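Putative periplasmic protein (Salmonella enterica, PDB 3OE3) probably inhibits host c-type lysozymes in the periplasm, protecting the bacterial cell wall from their attack. Local coordinates at residues 61-73 against 76-88. Residues are numbered along the deposited sequence; the frame is centred on the assembly and turned at random.
Sequences YTYKLYTKGKTAE and EGDDKPVLSNCSL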
ATOM      1  N   TYR C  61       6.181   8.888  11.372  1.00 22.26           N
ATOM      2  CA  TYR C  61       5.423   9.640  10.385  1.00 21.92           C
ATOM      3  C   TYR C  61       4.225  10.293  11.046  1.00 23.81           C
ATOM      4  O   TYR C  61       3.626   9.729  11.961  1.00 27.02           O
ATOM      5  CB  TYR C  61       4.953   8.728   9.257  1.00 20.23           C
ATOM      6  CG  TYR C  61       6.079   8.128   8.453  1.00 24.00           C
ATOM      7  CD1 TYR C  61       6.500   8.709   7.265  1.00 23.76           C
ATOM      8  CD2 TYR C  61       6.733   6.986   8.891  1.00 35.30           C
ATOM      9  CE1 TYR C  61       7.531   8.161   6.531  1.00 26.98           C
ATOM     10  CE2 TYR C  61       7.770   6.433   8.165  1.00 35.06           C
ATOM     11  CZ  TYR C  61       8.162   7.026   6.986  1.00 32.18           C
ATOM     12  OH  TYR C  61       9.192   6.477   6.262  1.00 37.07           O
ATOM     13  N   THR C  62       3.872  11.483  10.583  1.00 18.02           N
ATOM     14  CA  THR C  62       2.749  12.204  11.167  1.00 18.36           C
ATOM     15  C   THR C  62       1.603  12.392  10.174  1.00 17.37           C
ATOM     16  O   THR C  62       0.689  13.175  10.416  1.00 17.19           O
ATOM     17  CB  THR C  62       3.184  13.583  11.706  1.00 26.55           C
ATOM     18  OG1 THR C  62       3.615  14.407  10.616  1.00 25.47           O
ATOM     19  CG2 THR C  62       4.327  13.431  12.715  1.00 31.54           C
ATOM     20  N   TYR C  63       1.636  11.662   9.058  1.00 16.30           N
ATOM     21  CA  TYR C  63       0.533  11.705   8.116  1.00 15.61           C
ATOM     22  C   TYR C  63      -0.757  11.228   8.757  1.00 13.84           C
ATOM     23  O   TYR C  63      -0.782  10.207   9.451  1.00 15.75           O
ATOM     24  CB  TYR C  63       0.823  10.838   6.878  1.00 15.91           C
ATOM     25  CG  TYR C  63       1.986  11.335   6.038  1.00 16.01           C
ATOM     26  CD1 TYR C  63       1.928  12.569   5.382  1.00 14.03           C
ATOM     27  CD2 TYR C  63       3.129  10.568   5.887  1.00 14.25           C
ATOM     28  CE1 TYR C  63       2.973  13.008   4.616  1.00 17.07           C
ATOM     29  CE2 TYR C  63       4.193  11.013   5.119  1.00 18.87           C
ATOM     30  CZ  TYR C  63       4.113  12.238   4.492  1.00 20.03           C
ATOM     31  OH  TYR C  63       5.167  12.687   3.729  1.00 23.13           O
ATOM     32  N   LYS C  64      -1.823  11.977   8.512  1.00 12.14           N
ATOM     33  CA  LYS C  64      -3.167  11.552   8.833  1.00 13.31           C
ATOM     34  C   LYS C  64      -4.086  11.812   7.634  1.00 13.07           C
ATOM     35  O   LYS C  64      -3.989  12.845   6.942  1.00 14.57           O
ATOM     36  CB  LYS C  64      -3.681  12.266  10.091  1.00 15.81           C
ATOM     37  CG  LYS C  64      -2.944  11.870  11.361  1.00 21.32           C
ATOM     38  CD  LYS C  64      -3.536  12.573  12.584  1.00 25.04           C
ATOM     39  CE  LYS C  64      -3.002  11.983  13.880  1.00 29.93           C
ATOM     40  NZ  LYS C  64      -1.519  11.888  13.880  1.00 27.69           N
ATOM     41  N   LEU C  65      -4.964  10.852   7.383  1.00 13.12           N
ATOM     42  CA  LEU C  65      -5.863  10.900   6.251  1.00 12.91           C
ATOM     43  C   LEU C  65      -7.270  10.979   6.815  1.00 16.01           C
ATOM     44  O   LEU C  65      -7.731  10.072   7.531  1.00 18.07           O
ATOM     45  CB  LEU C  65      -5.682   9.626   5.396  1.00 11.96           C
ATOM     46  CG  LEU C  65      -6.681   9.410   4.257  1.00 12.11           C
ATOM     47  CD1 LEU C  65      -6.466  10.472   3.174  1.00 16.17           C
ATOM     48  CD2 LEU C  65      -6.559   7.982   3.667  1.00 13.83           C
ATOM     49  N   TYR C  66      -7.952  12.084   6.535  1.00 15.55           N
ATOM     50  CA  TYR C  66      -9.298  12.266   7.039  1.00 19.18           C
ATOM     51  C   TYR C  66     -10.276  12.121   5.900  1.00 22.15           C
ATOM     52  O   TYR C  66     -10.177  12.834   4.903  1.00 23.66           O
ATOM     53  CB  TYR C  66      -9.447  13.645   7.677  1.00 18.00           C
ATOM     54  CG  TYR C  66      -8.549  13.834   8.867  1.00 26.13           C
ATOM     55  CD1 TYR C  66      -8.992  13.542  10.144  1.00 26.60           C
ATOM     56  CD2 TYR C  66      -7.247  14.286   8.714  1.00 30.24           C
ATOM     57  CE1 TYR C  66      -8.167  13.707  11.237  1.00 24.91           C
ATOM     58  CE2 TYR C  66      -6.417  14.453   9.803  1.00 30.27           C
ATOM     59  CZ  TYR C  66      -6.886  14.166  11.060  1.00 23.39           C
ATOM     60  OH  TYR C  66      -6.062  14.336  12.150  1.00 31.99           O
ATOM     61  N   THR C  67     -11.225  11.205   6.040  1.00 18.13           N
ATOM     62  CA  THR C  67     -12.168  10.974   4.960  1.00 20.23           C
ATOM     63  C   THR C  67     -13.605  11.013   5.454  1.00 27.31           C
ATOM     64  O   THR C  67     -13.896  10.663   6.600  1.00 24.00           O
ATOM     65  CB  THR C  67     -11.907   9.633   4.236  1.00 21.71           C
ATOM     66  OG1 THR C  67     -12.562   8.564   4.929  1.00 24.69           O
ATOM     67  CG2 THR C  67     -10.403   9.344   4.141  1.00 22.34           C
ATOM     68  N   LYS C  68     -14.488  11.449   4.562  1.00 29.59           N
ATOM     69  CA  LYS C  68     -15.898  11.631   4.847  1.00 28.39           C
ATOM     70  C   LYS C  68     -16.633  11.431   3.537  1.00 31.52           C
ATOM     71  O   LYS C  68     -16.499  12.241   2.628  1.00 30.56           O
ATOM     72  CB  LYS C  68     -16.142  13.045   5.370  1.00 33.08           C
ATOM     73  CG  LYS C  68     -17.582  13.335   5.748  1.00 40.12           C
ATOM     74  CD  LYS C  68     -18.005  12.531   6.960  1.00 43.74           C
ATOM     75  CE  LYS C  68     -19.456  12.811   7.321  1.00 53.02           C
ATOM     76  NZ  LYS C  68     -19.696  14.267   7.525  1.00 54.47           N
ATOM     77  N   GLY C  69     -17.402  10.352   3.431  1.00 29.33           N
ATOM     78  CA  GLY C  69     -18.087  10.043   2.188  1.00 29.77           C
ATOM     79  C   GLY C  69     -17.098   9.871   1.046  1.00 30.03           C
ATOM     80  O   GLY C  69     -16.200   9.022   1.096  1.00 30.43           O
ATOM     81  N   LYS C  70     -17.250  10.696   0.017  1.00 26.04           N
ATOM     82  CA  LYS C  70     -16.410  10.613  -1.173  1.00 22.73           C
ATOM     83  C   LYS C  70     -15.212  11.536  -1.077  1.00 23.39           C
ATOM     84  O   LYS C  70     -14.410  11.609  -2.010  1.00 21.62           O
ATOM     85  CB  LYS C  70     -17.212  11.006  -2.414  1.00 21.48           C
ATOM     86  CG  LYS C  70     -18.429  10.154  -2.664  1.00 25.18           C
ATOM     87  CD  LYS C  70     -19.169  10.648  -3.886  1.00 28.70           C
ATOM     88  CE  LYS C  70     -20.545  10.020  -3.971  1.00 29.18           C
ATOM     89  NZ  LYS C  70     -21.520  11.003  -4.495  1.00 29.34           N
ATOM     90  N   THR C  71     -15.090  12.250   0.039  1.00 20.64           N
ATOM     91  CA  THR C  71     -14.084  13.289   0.147  1.00 22.62           C
ATOM     92  C   THR C  71     -12.966  12.891   1.096  1.00 21.54           C
ATOM     93  O   THR C  71     -13.111  11.982   1.916  1.00 21.24           O
ATOM     94  CB  THR C  71     -14.694  14.635   0.602  1.00 28.22           C
ATOM     95  OG1 THR C  71     -15.009  14.581   1.998  1.00 27.54           O
ATOM     96  CG2 THR C  71     -15.953  14.952  -0.202  1.00 33.40           C
ATOM     97  N   ALA C  72     -11.837  13.573   0.980  1.00 18.08           N
ATOM     98  CA  ALA C  72     -10.688  13.238   1.808  1.00 16.37           C
ATOM     99  C   ALA C  72      -9.726  14.419   1.884  1.00 17.97           C
ATOM    100  O   ALA C  72      -9.737  15.305   1.024  1.00 17.21           O
ATOM    101  CB  ALA C  72      -9.969  12.014   1.256  1.00 18.84           C
ATOM    102  N   GLU C  73      -8.882  14.400   2.910  1.00 16.98           N
ATOM    103  CA  GLU C  73      -7.847  15.398   3.101  1.00 18.27           C
ATOM    104  C   GLU C  73      -6.642  14.683   3.675  1.00 13.93           C
ATOM    105  O   GLU C  73      -6.781  13.892   4.606  1.00 16.08           O
ATOM    106  CB  GLU C  73      -8.300  16.478   4.099  1.00 27.17           C
ATOM    107  CG  GLU C  73      -9.630  17.148   3.773  1.00 36.53           C
ATOM    108  CD  GLU C  73      -9.486  18.281   2.774  1.00 38.03           C
ATOM    109  OE1 GLU C  73      -8.343  18.696   2.513  1.00 35.14           O
ATOM    110  OE2 GLU C  73     -10.515  18.763   2.257  1.00 38.50           O
ATOM    111  N   GLU C  76      -0.174  16.514   7.502  1.00 16.19           N
ATOM    112  CA  GLU C  76       0.958  16.035   8.279  1.00 16.85           C
ATOM    113  C   GLU C  76       1.169  17.019   9.416  1.00 22.30           C
ATOM    114  O   GLU C  76       0.640  18.137   9.383  1.00 22.47           O
ATOM    115  CB  GLU C  76       2.220  15.971   7.404  1.00 21.11           C
ATOM    116  CG  GLU C  76       2.615  17.315   6.808  1.00 24.83           C
ATOM    117  CD  GLU C  76       3.780  17.220   5.829  1.00 37.25           C
ATOM    118  OE1 GLU C  76       4.531  16.223   5.888  1.00 39.24           O
ATOM    119  OE2 GLU C  76       3.945  18.148   5.004  1.00 39.00           O
ATOM    120  N   GLY C  77       1.943  16.611  10.413  1.00 22.57           N
ATOM    121  CA  GLY C  77       2.261  17.487  11.527  1.00 24.00           C
ATOM    122  C   GLY C  77       1.022  18.085  12.161  1.00 23.34           C
ATOM    123  O   GLY C  77       0.031  17.394  12.410  1.00 25.60           O
ATOM    124  N   ASP C  78       1.084  19.383  12.439  1.00 27.30           N
ATOM    125  CA  ASP C  78      -0.028  20.093  13.057  1.00 28.02           C
ATOM    126  C   ASP C  78      -1.074  20.472  12.024  1.00 26.22           C
ATOM    127  O   ASP C  78      -1.324  21.655  11.780  1.00 26.52           O
ATOM    128  CB  ASP C  78       0.476  21.345  13.781  1.00 29.78           C
ATOM    129  CG  ASP C  78      -0.643  22.125  14.451  1.00 42.43           C
ATOM    130  OD1 ASP C  78      -1.707  21.532  14.728  1.00 41.06           O
ATOM    131  OD2 ASP C  78      -0.459  23.334  14.701  1.00 43.97           O
ATOM    132  N   ASP C  79      -1.690  19.452  11.425  1.00 21.01           N
ATOM    133  CA  ASP C  79      -2.704  19.653  10.393  1.00 22.99           C
ATOM    134  C   ASP C  79      -2.220  20.539   9.243  1.00 19.92           C
ATOM    135  O   ASP C  79      -2.975  21.349   8.704  1.00 26.16           O
ATOM    136  CB  ASP C  79      -4.010  20.190  10.997  1.00 27.83           C
ATOM    137  CG  ASP C  79      -4.670  19.198  11.944  1.00 25.62           C
ATOM    138  OD1 ASP C  79      -4.468  17.971  11.772  1.00 27.84           O
ATOM    139  OD2 ASP C  79      -5.384  19.651  12.871  1.00 29.94           O
ATOM    140  N   LYS C  80      -0.952  20.386   8.878  1.00 20.21           N
ATOM    141  CA  LYS C  80      -0.408  21.045   7.696  1.00 16.27           C
ATOM    142  C   LYS C  80      -0.881  20.315   6.439  1.00 17.87           C
ATOM    143  O   LYS C  80      -0.659  19.123   6.304  1.00 16.81           O
ATOM    144  CB  LYS C  80       1.113  21.029   7.753  1.00 19.65           C
ATOM    145  CG  LYS C  80       1.771  21.714   6.561  1.00 33.20           C
ATOM    146  CD  LYS C  80       3.278  21.815   6.722  1.00 43.70           C
ATOM    147  CE  LYS C  80       3.887  22.637   5.595  1.00 48.02           C
ATOM    148  NZ  LYS C  80       5.359  22.817   5.764  1.00 52.66           N
ATOM    149  N   PRO C  81      -1.545  21.032   5.523  1.00 20.22           N
ATOM    150  CA  PRO C  81      -2.083  20.413   4.307  1.00 16.85           C
ATOM    151  C   PRO C  81      -1.003  19.761   3.463  1.00 20.40           C
ATOM    152  O   PRO C  81       0.062  20.342   3.247  1.00 19.57           O
ATOM    153  CB  PRO C  81      -2.707  21.592   3.553  1.00 26.15           C
ATOM    154  CG  PRO C  81      -2.987  22.612   4.611  1.00 32.90           C
ATOM    155  CD  PRO C  81      -1.875  22.466   5.605  1.00 25.76           C
ATOM    156  N   VAL C  82      -1.287  18.554   2.988  1.00 16.27           N
ATOM    157  CA  VAL C  82      -0.423  17.887   2.030  1.00 16.38           C
ATOM    158  C   VAL C  82      -1.175  17.766   0.707  1.00 14.77           C
ATOM    159  O   VAL C  82      -0.698  18.226  -0.333  1.00 17.74           O
ATOM    160  CB  VAL C  82       0.008  16.512   2.529  1.00 16.13           C
ATOM    161  CG1 VAL C  82       0.853  15.812   1.475  1.00 20.57           C
ATOM    162  CG2 VAL C  82       0.771  16.652   3.844  1.00 17.42           C
ATOM    163  N   LEU C  83      -2.368  17.186   0.759  1.00 16.07           N
ATOM    164  CA  LEU C  83      -3.257  17.139  -0.396  1.00 16.83           C
ATOM    165  C   LEU C  83      -4.641  17.541   0.092  1.00 15.26           C
ATOM    166  O   LEU C  83      -5.108  17.017   1.103  1.00 16.76           O
ATOM    167  CB  LEU C  83      -3.264  15.747  -1.027  1.00 14.40           C
ATOM    168  CG  LEU C  83      -1.983  15.323  -1.732  1.00 16.23           C
ATOM    169  CD1 LEU C  83      -2.038  13.837  -2.055  1.00 23.01           C
ATOM    170  CD2 LEU C  83      -1.770  16.146  -3.007  1.00 17.94           C
ATOM    171  N   SER C  84      -5.289  18.480  -0.607  1.00 15.96           N
ATOM    172  CA  SER C  84      -6.491  19.128  -0.078  1.00 17.35           C
ATOM    173  C   SER C  84      -7.674  19.002  -1.021  1.00 16.56           C
ATOM    174  O   SER C  84      -7.498  18.885  -2.240  1.00 16.29           O
ATOM    175  CB  SER C  84      -6.242  20.619   0.185  1.00 23.26           C
ATOM    176  OG  SER C  84      -5.195  20.842   1.120  1.00 25.71           O
ATOM    177  N   ASN C  85      -8.872  19.009  -0.448  1.00 17.80           N
ATOM    178  CA  ASN C  85     -10.103  18.975  -1.222  1.00 15.71           C
ATOM    179  C   ASN C  85     -10.097  17.812  -2.200  1.00 18.18           C
ATOM    180  O   ASN C  85     -10.387  17.962  -3.378  1.00 18.14           O
ATOM    181  CB  ASN C  85     -10.308  20.312  -1.947  1.00 18.40           C
ATOM    182  CG  ASN C  85     -11.659  20.411  -2.638  1.00 21.26           C
ATOM    183  OD1 ASN C  85     -12.665  19.878  -2.167  1.00 24.61           O
ATOM    184  ND2 ASN C  85     -11.685  21.113  -3.759  1.00 17.82           N
ATOM    185  N   CYS C  86      -9.770  16.629  -1.696  1.00 15.98           N
ATOM    186  CA  CYS C  86      -9.745  15.441  -2.538  1.00 16.29           C
ATOM    187  C   CYS C  86     -11.130  14.829  -2.665  1.00 17.39           C
ATOM    188  O   CYS C  86     -11.881  14.763  -1.692  1.00 18.90           O
ATOM    189  CB  CYS C  86      -8.780  14.400  -1.954  1.00 15.36           C
ATOM    190  SG  CYS C  86      -7.054  14.999  -1.864  1.00 22.68           S
ATOM    191  N   SER C  87     -11.487  14.398  -3.868  1.00 15.82           N
ATOM    192  CA  SER C  87     -12.749  13.678  -4.047  1.00 17.23           C
ATOM    193  C   SER C  87     -12.494  12.464  -4.897  1.00 19.14           C
ATOM    194  O   SER C  87     -11.650  12.500  -5.792  1.00 18.53           O
ATOM    195  CB  SER C  87     -13.802  14.560  -4.721  1.00 24.67           C
ATOM    196  OG  SER C  87     -14.320  15.513  -3.815  1.00 32.06           O
ATOM    197  N   LEU C  88     -13.224  11.382  -4.629  1.00 17.78           N
ATOM    198  CA  LEU C  88     -13.153  10.228  -5.512  1.00 18.93           C
ATOM    199  C   LEU C  88     -13.334  10.663  -6.961  1.00 15.97           C
ATOM    200  O   LEU C  88     -14.280  11.375  -7.294  1.00 20.96           O
ATOM    201  CB  LEU C  88     -14.216   9.196  -5.154  1.00 21.79           C
ATOM    202  CG  LEU C  88     -14.025   8.500  -3.812  1.00 18.65           C
ATOM    203  CD1 LEU C  88     -15.231   7.612  -3.511  1.00 24.35           C
ATOM    204  CD2 LEU C  88     -12.722   7.685  -3.790  1.00 20.39           C
TER
HETATM  205  O   HOH W   1      -1.028  14.804  11.768  1.00 39.73           O
HETATM  206  O   HOH W   2      -6.920  16.991  12.569  1.00 31.99           O
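The E73 side chain reaches across to the backbone of S84 and N85, where the chain turns at N85. CB and CG make no close approach to the other segment; CG stands beside the backbone N, and a sharp bend at chi2 (-83°) swings the carboxylate across. CD comes near N85 N, and OE1 accepts that amide's proton at 3.0 Å, the donor lying 41° out of the carboxylate plane. OE1 also rests 3.2 Å from S84 CA, while OE2 lies 3.5 Å from N85 CA. The N85 side chain heads elsewhere, its ND2 hydrogen-bonded to N13 OD1.

Beyond this corner the strands pair regularly. A72 and C86 form an antiparallel hydrogen-bonded pair: A72 N gives to C86 O, 2.9 Å, and C86 N returns a bond to A72 O. Their CB atoms meet on the face that packs against Y10, where C86 is disulfide-bonded to C12 and so tied to strand 5-12. This is the last hairpin of an eight-stranded antiparallel barrel, the fold of the MliC family, with strand 80-88 broken by a classic bulge, V82 and L83 both facing L74. T71 and S87, a non-hydrogen-bonded pair, point to the other face, and L88 N closes this end on K70 O, 2.9 Å, while the L88 and K70 side chains cross at about a right angle, CD1 against CB.

At the far end, T62 OG1 takes the G77 amide proton at 2.8 Å, and one water bridges T62 O and G77 O by donating to both. Y63 and E76 run side by side, ring and carboxylate planes 14° apart, with E76 OE1 3.8 Å from Y63 CE1 and V82 CG2 at the ring's edge. Y66 OH and D79 OD1 stay 4.0 Å apart, joined through a second water whose bond to the hydroxyl is weak.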